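Local coordinates for protein (R)-specific secondary-alkylsulfatase (Pseudomonas sp., PDB 4AXH) that hydrolyses (R)-secondary-alkyl sulfates to (S)-secondary alcohols and sulfate with strict inversion of configuration, using two zinc ions, at residues 228-232 against 321-325; 231-237 against 519-524; 246-250 against 415-419. One frame throughout, in Å; residues are numbered along the deposited sequence.

Contact 1: residues 228-232 against 321-325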
ATOM      1  N   ARG A 228      -0.666  18.568  -3.787  1.00 43.24           N
ATOM      2  CA  ARG A 228      -1.648  17.964  -2.882  1.00 43.13           C
ATOM      3  C   ARG A 228      -1.346  18.404  -1.425  1.00 47.58           C
ATOM      4  O   ARG A 228      -2.273  18.557  -0.630  1.00 49.52           O
ATOM      5  CB  ARG A 228      -1.593  16.431  -2.981  1.00 43.53           C
ATOM      6  CG  ARG A 228      -2.406  15.786  -4.121  1.00 43.00           C
ATOM      7  CD  ARG A 228      -2.074  14.295  -4.274  1.00 42.06           C
ATOM      8  NE  ARG A 228      -2.473  13.528  -3.089  1.00 48.64           N
ATOM      9  CZ  ARG A 228      -3.503  12.687  -3.042  1.00 57.21           C
ATOM     10  NH1 ARG A 228      -4.213  12.430  -4.133  1.00 31.90           N
ATOM     11  NH2 ARG A 228      -3.809  12.068  -1.909  1.00 48.42           N
ATOM     12  N   GLY A 229      -0.058  18.612  -1.118  1.00 42.12           N
ATOM     13  CA  GLY A 229       0.427  19.062   0.177  1.00 41.32           C
ATOM     14  C   GLY A 229      -0.055  20.458   0.537  1.00 45.96           C
ATOM     15  O   GLY A 229      -0.085  20.822   1.720  1.00 47.18           O
ATOM     16  N   GLN A 230      -0.465  21.252  -0.476  1.00 40.81           N
ATOM     17  CA  GLN A 230      -0.987  22.619  -0.273  1.00 40.11           C
ATOM     18  C   GLN A 230      -2.333  22.603   0.440  1.00 43.24           C
ATOM     19  O   GLN A 230      -2.657  23.481   1.252  1.00 41.35           O
ATOM     20  CB  GLN A 230      -1.068  23.362  -1.624  1.00 41.09           C
ATOM     21  CG  GLN A 230       0.308  23.858  -2.069  1.00 44.07           C
ATOM     22  CD  GLN A 230       0.410  24.231  -3.518  1.00 52.82           C
ATOM     23  OE1 GLN A 230      -0.585  24.453  -4.207  1.00 43.54           O
ATOM     24  NE2 GLN A 230       1.636  24.299  -4.017  1.00 51.91           N
ATOM     25  N   TYR A 231      -3.094  21.546   0.153  1.00 42.89           N
ATOM     26  CA  TYR A 231      -4.375  21.279   0.798  1.00 43.34           C
ATOM     27  C   TYR A 231      -4.131  20.852   2.256  1.00 42.66           C
ATOM     28  O   TYR A 231      -4.783  21.370   3.151  1.00 42.35           O
ATOM     29  CB  TYR A 231      -5.174  20.232  -0.006  1.00 45.17           C
ATOM     30  CG  TYR A 231      -5.990  20.842  -1.129  1.00 47.31           C
ATOM     31  CD1 TYR A 231      -5.371  21.427  -2.232  1.00 49.15           C
ATOM     32  CD2 TYR A 231      -7.382  20.809  -1.104  1.00 48.30           C
ATOM     33  CE1 TYR A 231      -6.120  21.996  -3.265  1.00 48.76           C
ATOM     34  CE2 TYR A 231      -8.143  21.352  -2.143  1.00 49.60           C
ATOM     35  CZ  TYR A 231      -7.506  21.948  -3.218  1.00 56.44           C
ATOM     36  OH  TYR A 231      -8.253  22.505  -4.216  1.00 55.12           O
ATOM     37  N   GLN A 232      -3.134  19.990   2.489  1.00 35.92           N
ATOM     38  CA  GLN A 232      -2.769  19.494   3.810  1.00 34.61           C
ATOM     39  C   GLN A 232      -2.327  20.609   4.764  1.00 38.76           C
ATOM     40  O   GLN A 232      -2.698  20.590   5.954  1.00 38.22           O
ATOM     41  CB  GLN A 232      -1.669  18.431   3.652  1.00 35.13           C
ATOM     42  CG  GLN A 232      -1.552  17.467   4.827  1.00 22.65           C
ATOM     43  CD  GLN A 232      -0.401  16.533   4.625  1.00 36.78           C
ATOM     44  OE1 GLN A 232      -0.330  15.817   3.627  1.00 39.22           O
ATOM     45  NE2 GLN A 232       0.505  16.495   5.567  1.00 32.96           N
ATOM     46  N   THR A 321      -0.698   9.673   4.541  1.00 32.17           N
ATOM     47  CA  THR A 321      -0.662  11.137   4.526  1.00 31.87           C
ATOM     48  C   THR A 321      -1.501  11.753   3.375  1.00 38.41           C
ATOM     49  O   THR A 321      -1.547  11.192   2.276  1.00 37.53           O
ATOM     50  CB  THR A 321       0.725  11.737   4.852  1.00 36.80           C
ATOM     51  OG1 THR A 321       0.799  13.075   4.384  1.00 42.03           O
ATOM     52  CG2 THR A 321       1.858  10.965   4.301  1.00 33.15           C
ATOM     53  N   PRO A 322      -2.290  12.828   3.657  1.00 36.26           N
ATOM     54  CA  PRO A 322      -3.185  13.403   2.622  1.00 35.63           C
ATOM     55  C   PRO A 322      -2.530  14.013   1.363  1.00 40.02           C
ATOM     56  O   PRO A 322      -3.207  14.193   0.337  1.00 40.95           O
ATOM     57  CB  PRO A 322      -4.002  14.436   3.400  1.00 36.27           C
ATOM     58  CG  PRO A 322      -3.819  14.087   4.814  1.00 39.49           C
ATOM     59  CD  PRO A 322      -2.453  13.548   4.931  1.00 35.94           C
ATOM     60  N   ARG A 323      -1.228  14.332   1.431  1.00 34.46           N
ATOM     61  CA  ARG A 323      -0.476  14.852   0.282  1.00 34.00           C
ATOM     62  C   ARG A 323      -0.194  13.741  -0.741  1.00 37.86           C
ATOM     63  O   ARG A 323       0.179  14.031  -1.875  1.00 39.45           O
ATOM     64  CB  ARG A 323       0.853  15.478   0.751  1.00 34.56           C
ATOM     65  CG  ARG A 323       1.845  14.508   1.409  1.00 27.78           C
ATOM     66  CD  ARG A 323       2.996  15.271   2.005  1.00 33.39           C
ATOM     67  NE  ARG A 323       4.265  14.998   1.304  1.00 62.76           N
ATOM     68  CZ  ARG A 323       4.943  15.877   0.563  1.00 82.56           C
ATOM     69  NH1 ARG A 323       4.489  17.116   0.407  1.00 76.04           N
ATOM     70  NH2 ARG A 323       6.096  15.530  -0.007  1.00 61.38           N
ATOM     71  N   GLY A 324      -0.300  12.489  -0.279  1.00 33.39           N
ATOM     72  CA  GLY A 324      -0.059  11.259  -1.021  1.00 31.19           C
ATOM     73  C   GLY A 324       1.243  10.643  -0.573  1.00 35.78           C
ATOM     74  O   GLY A 324       2.250  11.351  -0.461  1.00 36.44           O
ATOM     75  N   ALA A 325       1.250   9.314  -0.327  1.00 33.20           N
ATOM     76  CA  ALA A 325       2.425   8.503   0.070  1.00 32.15           C
ATOM     77  C   ALA A 325       2.102   7.012   0.065  1.00 36.97           C
ATOM     78  O   ALA A 325       0.945   6.615  -0.115  1.00 36.65           O
ATOM     79  CB  ALA A 325       2.900   8.906   1.458  1.00 32.24           C
TER
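Gln232 and Arg228, one turn apart on helix 222-233, reach across to a type I beta turn formed by Thr321 to Gly324. Both segments belong to the metallo-beta-lactamase part of the chain. Gln232, Thr321, Pro322 and Arg323 are all sulfate-binding residues, so the contact probably forms part of the sulfate pocket. The turn is closed by its own bond from Gly324 N to Thr321 O, 3.1 Å. Three more of its backbone atoms, Arg323 N, Pro322 O and Arg323 O, meet side chains of the helix. Arg323 N gives a weak bond to Gln232 OE1, 2.8 Å long but bent to 123° at the hydrogen. Gln232 gets there with CG anti to the backbone N (chi1 -158°) and an extended chain beyond it. That chain crosses the proline ring at about a right angle, and Gln232 OE1 lies 3.4 Å from Pro322 CD. Arg228 meets the carbonyls of Pro322 and Arg323. Its chain bends at chi3 (65°), which swings the guanidinium along the turn. Arg228 NE gives a weak bond to Arg323 O at 3.0 Å, with the oxygen at the edge of the group. Arg228 NH2 gives another weak bond to Pro322 O, 3.2 Å away. The third nitrogen, NH1, bonds to the carbonyl of Tyr435 of the second subunit, so the arginine ties the sulfate turn to the dimer interface. Between the two polar side chains, Gly229 CA packs 3.7 Å from Arg323 CB.

Contact 2: residues 231-237 against 519-524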
ATOM      1  N   TYR A 231      -3.094  21.546   0.153  1.00 42.89           N
ATOM      2  CA  TYR A 231      -4.375  21.279   0.798  1.00 43.34           C
ATOM      3  C   TYR A 231      -4.131  20.852   2.256  1.00 42.66           C
ATOM      4  O   TYR A 231      -4.783  21.370   3.151  1.00 42.35           O
ATOM      5  CB  TYR A 231      -5.174  20.232  -0.006  1.00 45.17           C
ATOM      6  CG  TYR A 231      -5.990  20.842  -1.129  1.00 47.31           C
ATOM      7  CD1 TYR A 231      -5.371  21.427  -2.232  1.00 49.15           C
ATOM      8  CD2 TYR A 231      -7.382  20.809  -1.104  1.00 48.30           C
ATOM      9  CE1 TYR A 231      -6.120  21.996  -3.265  1.00 48.76           C
ATOM     10  CE2 TYR A 231      -8.143  21.352  -2.143  1.00 49.60           C
ATOM     11  CZ  TYR A 231      -7.506  21.948  -3.218  1.00 56.44           C
ATOM     12  OH  TYR A 231      -8.253  22.505  -4.216  1.00 55.12           O
ATOM     13  N   GLN A 232      -3.134  19.990   2.489  1.00 35.92           N
ATOM     14  CA  GLN A 232      -2.769  19.494   3.810  1.00 34.61           C
ATOM     15  C   GLN A 232      -2.327  20.609   4.764  1.00 38.76           C
ATOM     16  O   GLN A 232      -2.698  20.590   5.954  1.00 38.22           O
ATOM     17  CB  GLN A 232      -1.669  18.431   3.652  1.00 35.13           C
ATOM     18  CG  GLN A 232      -1.552  17.467   4.827  1.00 22.65           C
ATOM     19  CD  GLN A 232      -0.401  16.533   4.625  1.00 36.78           C
ATOM     20  OE1 GLN A 232      -0.330  15.817   3.627  1.00 39.22           O
ATOM     21  NE2 GLN A 232       0.505  16.495   5.567  1.00 32.96           N
ATOM     22  N   SER A 233      -1.567  21.586   4.217  1.00 36.13           N
ATOM     23  CA  SER A 233      -0.935  22.737   4.889  1.00 36.36           C
ATOM     24  C   SER A 233      -1.831  23.928   5.255  1.00 37.45           C
ATOM     25  O   SER A 233      -1.556  24.637   6.267  1.00 34.83           O
ATOM     26  CB  SER A 233       0.182  23.289   4.002  1.00 41.62           C
ATOM     27  OG  SER A 233       1.105  22.281   3.631  1.00 63.28           O
ATOM     28  N   GLY A 234      -2.750  24.232   4.311  1.00 34.05           N
ATOM     29  CA  GLY A 234      -3.603  25.408   4.354  1.00 35.03           C
ATOM     30  C   GLY A 234      -2.783  26.686   4.251  1.00 45.65           C
ATOM     31  O   GLY A 234      -3.229  27.733   4.724  1.00 45.89           O
ATOM     32  N   VAL A 235      -1.554  26.601   3.638  1.00 46.67           N
ATOM     33  CA  VAL A 235      -0.584  27.710   3.461  1.00 47.52           C
ATOM     34  C   VAL A 235      -1.144  28.905   2.701  1.00 53.43           C
ATOM     35  O   VAL A 235      -0.820  30.047   3.056  1.00 54.15           O
ATOM     36  CB  VAL A 235       0.835  27.311   2.938  1.00 51.47           C
ATOM     37  CG1 VAL A 235       1.782  26.911   4.099  1.00 51.69           C
ATOM     38  CG2 VAL A 235       0.768  26.244   1.821  1.00 50.91           C
ATOM     39  N   MET A 236      -1.978  28.643   1.659  1.00 49.06           N
ATOM     40  CA  MET A 236      -2.658  29.667   0.858  1.00 48.36           C
ATOM     41  C   MET A 236      -3.928  30.221   1.538  1.00 47.64           C
ATOM     42  O   MET A 236      -4.454  31.243   1.117  1.00 48.05           O
ATOM     43  CB  MET A 236      -2.930  29.157  -0.550  1.00 51.80           C
ATOM     44  CG  MET A 236      -1.862  29.563  -1.575  1.00 57.78           C
ATOM     45  SD  MET A 236      -0.080  29.578  -1.105  1.00 64.41           S
ATOM     46  CE  MET A 236       0.117  31.367  -0.596  1.00 61.23           C
ATOM     47  N   VAL A 237      -4.364  29.586   2.634  1.00 40.00           N
ATOM     48  CA  VAL A 237      -5.531  29.977   3.424  1.00 37.45           C
ATOM     49  C   VAL A 237      -5.109  30.959   4.545  1.00 39.94           C
ATOM     50  O   VAL A 237      -4.142  30.698   5.258  1.00 39.13           O
ATOM     51  CB  VAL A 237      -6.286  28.729   3.974  1.00 39.33           C
ATOM     52  CG1 VAL A 237      -7.516  29.121   4.780  1.00 38.47           C
ATOM     53  CG2 VAL A 237      -6.671  27.767   2.839  1.00 38.80           C
ATOM     54  N   ASN A 519      -7.756  22.182   7.014  1.00 35.20           N
ATOM     55  CA  ASN A 519      -6.885  22.820   6.024  1.00 33.55           C
ATOM     56  C   ASN A 519      -7.324  22.444   4.594  1.00 38.27           C
ATOM     57  O   ASN A 519      -7.332  23.306   3.725  1.00 40.36           O
ATOM     58  CB  ASN A 519      -5.436  22.429   6.246  1.00 24.95           C
ATOM     59  CG  ASN A 519      -4.765  22.990   7.488  1.00 37.55           C
ATOM     60  OD1 ASN A 519      -5.087  24.076   7.970  1.00 28.02           O
ATOM     61  ND2 ASN A 519      -3.747  22.291   8.000  1.00 29.34           N
ATOM     62  N   MET A 520      -7.720  21.185   4.364  1.00 33.47           N
ATOM     63  CA  MET A 520      -8.152  20.679   3.048  1.00 32.89           C
ATOM     64  C   MET A 520      -9.468  21.305   2.579  1.00 40.38           C
ATOM     65  O   MET A 520      -9.488  21.926   1.519  1.00 41.70           O
ATOM     66  CB  MET A 520      -8.219  19.145   2.991  1.00 33.82           C
ATOM     67  CG  MET A 520      -6.891  18.447   3.224  1.00 36.24           C
ATOM     68  SD  MET A 520      -7.024  16.624   3.058  1.00 40.21           S
ATOM     69  CE  MET A 520      -7.074  16.172   4.687  1.00 36.78           C
ATOM     70  N   TYR A 521     -10.560  21.160   3.358  1.00 37.39           N
ATOM     71  CA  TYR A 521     -11.872  21.722   3.023  1.00 35.43           C
ATOM     72  C   TYR A 521     -11.740  23.198   2.777  1.00 40.86           C
ATOM     73  O   TYR A 521     -12.241  23.672   1.756  1.00 43.45           O
ATOM     74  CB  TYR A 521     -12.908  21.458   4.117  1.00 35.24           C
ATOM     75  CG  TYR A 521     -13.313  20.008   4.290  1.00 37.44           C
ATOM     76  CD1 TYR A 521     -13.720  19.242   3.204  1.00 39.59           C
ATOM     77  CD2 TYR A 521     -13.451  19.452   5.559  1.00 37.87           C
ATOM     78  CE1 TYR A 521     -14.151  17.920   3.369  1.00 40.94           C
ATOM     79  CE2 TYR A 521     -13.892  18.140   5.737  1.00 38.03           C
ATOM     80  CZ  TYR A 521     -14.240  17.374   4.640  1.00 42.70           C
ATOM     81  OH  TYR A 521     -14.668  16.074   4.823  1.00 41.40           O
ATOM     82  N   MET A 522     -11.008  23.914   3.658  1.00 36.14           N
ATOM     83  CA  MET A 522     -10.741  25.353   3.521  1.00 36.82           C
ATOM     84  C   MET A 522      -9.989  25.725   2.208  1.00 43.09           C
ATOM     85  O   MET A 522     -10.372  26.692   1.543  1.00 42.94           O
ATOM     86  CB  MET A 522     -10.022  25.898   4.766  1.00 39.01           C
ATOM     87  CG  MET A 522     -10.896  26.765   5.706  1.00 42.45           C
ATOM     88  SD  MET A 522     -12.612  26.221   6.019  1.00 46.85           S
ATOM     89  CE  MET A 522     -12.853  26.865   7.629  1.00 42.91           C
ATOM     90  N   THR A 523      -8.954  24.933   1.820  1.00 40.57           N
ATOM     91  CA  THR A 523      -8.203  25.149   0.588  1.00 40.23           C
ATOM     92  C   THR A 523      -9.135  24.890  -0.569  1.00 43.46           C
ATOM     93  O   THR A 523      -9.104  25.629  -1.548  1.00 43.42           O
ATOM     94  CB  THR A 523      -6.913  24.316   0.558  1.00 48.20           C
ATOM     95  OG1 THR A 523      -6.132  24.604   1.737  1.00 44.30           O
ATOM     96  CG2 THR A 523      -6.071  24.597  -0.696  1.00 45.61           C
ATOM     97  N   GLY A 524      -9.990  23.881  -0.399  1.00 39.90           N
ATOM     98  CA  GLY A 524     -11.030  23.475  -1.338  1.00 39.78           C
ATOM     99  C   GLY A 524     -12.047  24.575  -1.588  1.00 44.40           C
ATOM    100  O   GLY A 524     -12.297  24.936  -2.739  1.00 44.37           O
TER
HETATM  101  O   HOH W   1      -3.314  25.797   0.607  1.00 56.13           O
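Thr523 on helix 515-529 lies against Tyr231 and Val237 at the C-terminal end of helix 222-233 and the turn that follows. Thr523 CB sits 3.9 Å from Tyr231 CD2. From there the two branches part. Thr523 CG2 stands over the centre of the Tyr231 ring, 3.6 Å from the centroid and 12° off the normal, a CH-pi contact. Chi1 of -55° sets this methyl anti to the backbone N and turns OG1 to the other partners. Thr523 OG1 packs 3.4 Å from Val237 CG2 and also faces Gly234 CA. Thr523 OG1 donates to Asn519 O at 2.7 Å, and Thr523 N reaches that same oxygen from the opposite face. A water links OG1 to Met236 N, the latter bond being weak. One turn earlier, Asn519 ND2 bonds to Gln232 O at 2.9 Å, tilted 26° from the carbonyl plane. Asn519 OD1 bonds to Gln244 NE2, and ND2 probably also to Ser247 OG, which should fix the amide's rotation. Gly234, with positive phi, is the first residue after the helix to leave helical angles. Tyr231 OH bonds to Glu527 of the same helix 515-529. This buried seam between the metallo-beta-lactamase and dimerisation regions thus mixes two chemistries: the Asn519 amide grips Gln232 O at one end, while Thr523 is held through OG1 with its methyl on the ring.

Contact 3: residues 246-250 against 415-419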
ATOM      1  N   ASP A 246      -4.829  25.716  12.852  1.00 32.67           N
ATOM      2  CA  ASP A 246      -3.812  24.799  13.361  1.00 30.73           C
ATOM      3  C   ASP A 246      -3.548  23.674  12.358  1.00 30.85           C
ATOM      4  O   ASP A 246      -4.317  23.482  11.412  1.00 28.46           O
ATOM      5  CB  ASP A 246      -4.307  24.187  14.703  1.00 32.17           C
ATOM      6  CG  ASP A 246      -3.221  23.578  15.560  1.00 38.61           C
ATOM      7  OD1 ASP A 246      -2.316  24.322  15.982  1.00 36.10           O
ATOM      8  OD2 ASP A 246      -3.309  22.362  15.856  1.00 47.52           O
ATOM      9  N   SER A 247      -2.466  22.911  12.594  1.00 28.37           N
ATOM     10  CA  SER A 247      -2.131  21.762  11.760  1.00 29.65           C
ATOM     11  C   SER A 247      -1.915  20.464  12.574  1.00 34.69           C
ATOM     12  O   SER A 247      -1.251  19.532  12.104  1.00 35.90           O
ATOM     13  CB  SER A 247      -0.995  22.071  10.789  1.00 33.93           C
ATOM     14  OG  SER A 247      -1.448  22.914   9.742  1.00 41.87           O
ATOM     15  N   GLY A 248      -2.560  20.395  13.742  1.00 28.82           N
ATOM     16  CA  GLY A 248      -2.571  19.219  14.597  1.00 27.56           C
ATOM     17  C   GLY A 248      -1.317  19.055  15.397  1.00 31.74           C
ATOM     18  O   GLY A 248      -1.350  19.219  16.613  1.00 31.74           O
ATOM     19  N   LEU A 249      -0.205  18.746  14.722  1.00 30.03           N
ATOM     20  CA  LEU A 249       1.087  18.553  15.378  1.00 30.42           C
ATOM     21  C   LEU A 249       1.947  19.805  15.386  1.00 33.13           C
ATOM     22  O   LEU A 249       3.089  19.768  15.864  1.00 33.66           O
ATOM     23  CB  LEU A 249       1.850  17.375  14.749  1.00 30.88           C
ATOM     24  CG  LEU A 249       1.155  16.036  14.740  1.00 36.45           C
ATOM     25  CD1 LEU A 249       1.952  15.044  13.923  1.00 36.90           C
ATOM     26  CD2 LEU A 249       0.931  15.527  16.162  1.00 38.31           C
ATOM     27  N   PHE A 250       1.419  20.895  14.802  1.00 28.44           N
ATOM     28  CA  PHE A 250       2.039  22.234  14.689  1.00 27.77           C
ATOM     29  C   PHE A 250       1.020  23.207  14.160  1.00 31.19           C
ATOM     30  O   PHE A 250      -0.109  22.812  13.886  1.00 32.35           O
ATOM     31  CB  PHE A 250       3.289  22.234  13.785  1.00 29.21           C
ATOM     32  CG  PHE A 250       3.156  21.402  12.528  1.00 30.50           C
ATOM     33  CD1 PHE A 250       2.577  21.936  11.382  1.00 31.77           C
ATOM     34  CD2 PHE A 250       3.585  20.073  12.501  1.00 31.31           C
ATOM     35  CE1 PHE A 250       2.387  21.150  10.256  1.00 33.72           C
ATOM     36  CE2 PHE A 250       3.409  19.294  11.365  1.00 31.54           C
ATOM     37  CZ  PHE A 250       2.800  19.837  10.256  1.00 31.59           C
ATOM     38  N   SER A 415      -8.314  12.550  16.647  1.00 28.65           N
ATOM     39  CA  SER A 415      -8.046  12.652  15.209  1.00 28.22           C
ATOM     40  C   SER A 415      -7.703  14.082  14.731  1.00 30.26           C
ATOM     41  O   SER A 415      -8.424  14.656  13.929  1.00 30.17           O
ATOM     42  CB  SER A 415      -9.212  12.062  14.438  1.00 31.12           C
ATOM     43  OG  SER A 415      -9.334  10.700  14.804  1.00 44.89           O
ATOM     44  N   TYR A 416      -6.601  14.641  15.217  1.00 25.51           N
ATOM     45  CA  TYR A 416      -6.181  16.001  14.862  1.00 26.03           C
ATOM     46  C   TYR A 416      -5.265  16.060  13.654  1.00 32.09           C
ATOM     47  O   TYR A 416      -5.223  17.087  13.001  1.00 35.40           O
ATOM     48  CB  TYR A 416      -5.453  16.659  16.034  1.00 27.47           C
ATOM     49  CG  TYR A 416      -6.256  16.833  17.311  1.00 28.66           C
ATOM     50  CD1 TYR A 416      -7.465  17.517  17.310  1.00 29.83           C
ATOM     51  CD2 TYR A 416      -5.744  16.421  18.538  1.00 29.91           C
ATOM     52  CE1 TYR A 416      -8.184  17.722  18.491  1.00 31.46           C
ATOM     53  CE2 TYR A 416      -6.438  16.653  19.731  1.00 31.44           C
ATOM     54  CZ  TYR A 416      -7.657  17.309  19.702  1.00 41.02           C
ATOM     55  OH  TYR A 416      -8.350  17.539  20.870  1.00 42.90           O
ATOM     56  N   TYR A 417      -4.475  15.013  13.400  1.00 27.40           N
ATOM     57  CA  TYR A 417      -3.535  14.960  12.284  1.00 27.49           C
ATOM     58  C   TYR A 417      -3.974  13.841  11.404  1.00 30.61           C
ATOM     59  O   TYR A 417      -4.519  14.087  10.330  1.00 31.53           O
ATOM     60  CB  TYR A 417      -2.104  14.731  12.803  1.00 29.68           C
ATOM     61  CG  TYR A 417      -1.039  15.146  11.817  1.00 31.95           C
ATOM     62  CD1 TYR A 417      -0.765  16.486  11.585  1.00 34.16           C
ATOM     63  CD2 TYR A 417      -0.260  14.195  11.157  1.00 32.09           C
ATOM     64  CE1 TYR A 417       0.222  16.879  10.684  1.00 34.68           C
ATOM     65  CE2 TYR A 417       0.730  14.574  10.260  1.00 31.90           C
ATOM     66  CZ  TYR A 417       0.958  15.920  10.009  1.00 35.16           C
ATOM     67  OH  TYR A 417       1.924  16.322   9.109  1.00 27.18           O
ATOM     68  N   GLY A 418      -3.822  12.619  11.891  1.00 25.89           N
ATOM     69  CA  GLY A 418      -4.347  11.437  11.219  1.00 25.00           C
ATOM     70  C   GLY A 418      -5.850  11.381  11.441  1.00 28.85           C
ATOM     71  O   GLY A 418      -6.384  12.018  12.362  1.00 29.22           O
ATOM     72  N   ALA A 419      -6.561  10.649  10.604  1.00 23.49           N
ATOM     73  CA  ALA A 419      -7.983  10.530  10.829  1.00 21.63           C
ATOM     74  C   ALA A 419      -8.341   9.056  11.003  1.00 25.06           C
ATOM     75  O   ALA A 419      -7.747   8.197  10.338  1.00 22.83           O
ATOM     76  CB  ALA A 419      -8.741  11.152   9.695  1.00 22.30           C
TER
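Tyr417, a sulfate-binding residue, pushes its ring into a tight loop made by Ser247 to Phe250. The packing is closest along one ring face and one edge. Leu249 CD1 stands over the centre of the Tyr417 ring face, 3.6 Å from the centroid and 12° off the normal, as a CH-pi contact. The two side chains cross at about a right angle. Ser247 O meets the ring edge in plane, 3.1 Å from Tyr417 CD1. The tyrosine CG is anti to the backbone N (chi1 -159°), and this carries the ring out from its own loop to that carbonyl. Gly248 completes the close part: Gly248 CA lies 3.8 Å from Tyr416 O. Its positive phi suits glycine. The loop is braced from within. Asp246 OD2 accepts from Gly248 N at 3.0 Å, an Asx turn, with the donor above the carboxylate plane. Ser247 N bonds to Phe250 O at 2.7 Å.

The side toward the tyrosine hydroxyl is looser, and both residues there are partly exposed. The Phe250 and Tyr417 rings meet obliquely, with planes at 69° and centroids 5.9 Å apart. Phe250 CZ approaches Tyr417 OH to only 3.8 Å. This end lies toward the active site: the Phe250 side chain is about 6 Å from a zinc ion at the nearest atoms, and Tyr417 touches Asn318, another sulfate-binding residue. The His317 ring meets the Tyr417 ring roughly perpendicularly. Around the contact, helix 103-111 packs against Asp246 and Tyr416, while helix 515-529 touches Tyr417 through Leu516. The loop 415-419 leads directly into helix 420-431, with Ala419 at its N-cap position.

Contacts 1 and 2 share Tyr231 and Gln232 near the end of helix 222-233, and their centres lie about 10 Å apart. The centre of contact 3 is about 13 Å from each of the other two centres. Along the chain, contact 3 is nested inside the loop closed by contact 2, whereas contacts 1 and 3 alternate. Pro322 CB packs on Met520 SD between contacts 1 and 2. Asn519 ND2 and Ser247 OG, 3.0 Å apart, probably bond between contacts 2 and 3. Contact 1 stays within the metallo-beta-lactamase region; the other two join it to the dimerisation region. Sulfate-binding residues from both regions therefore converge, and contacts 1 and 2 also touch the second subunit.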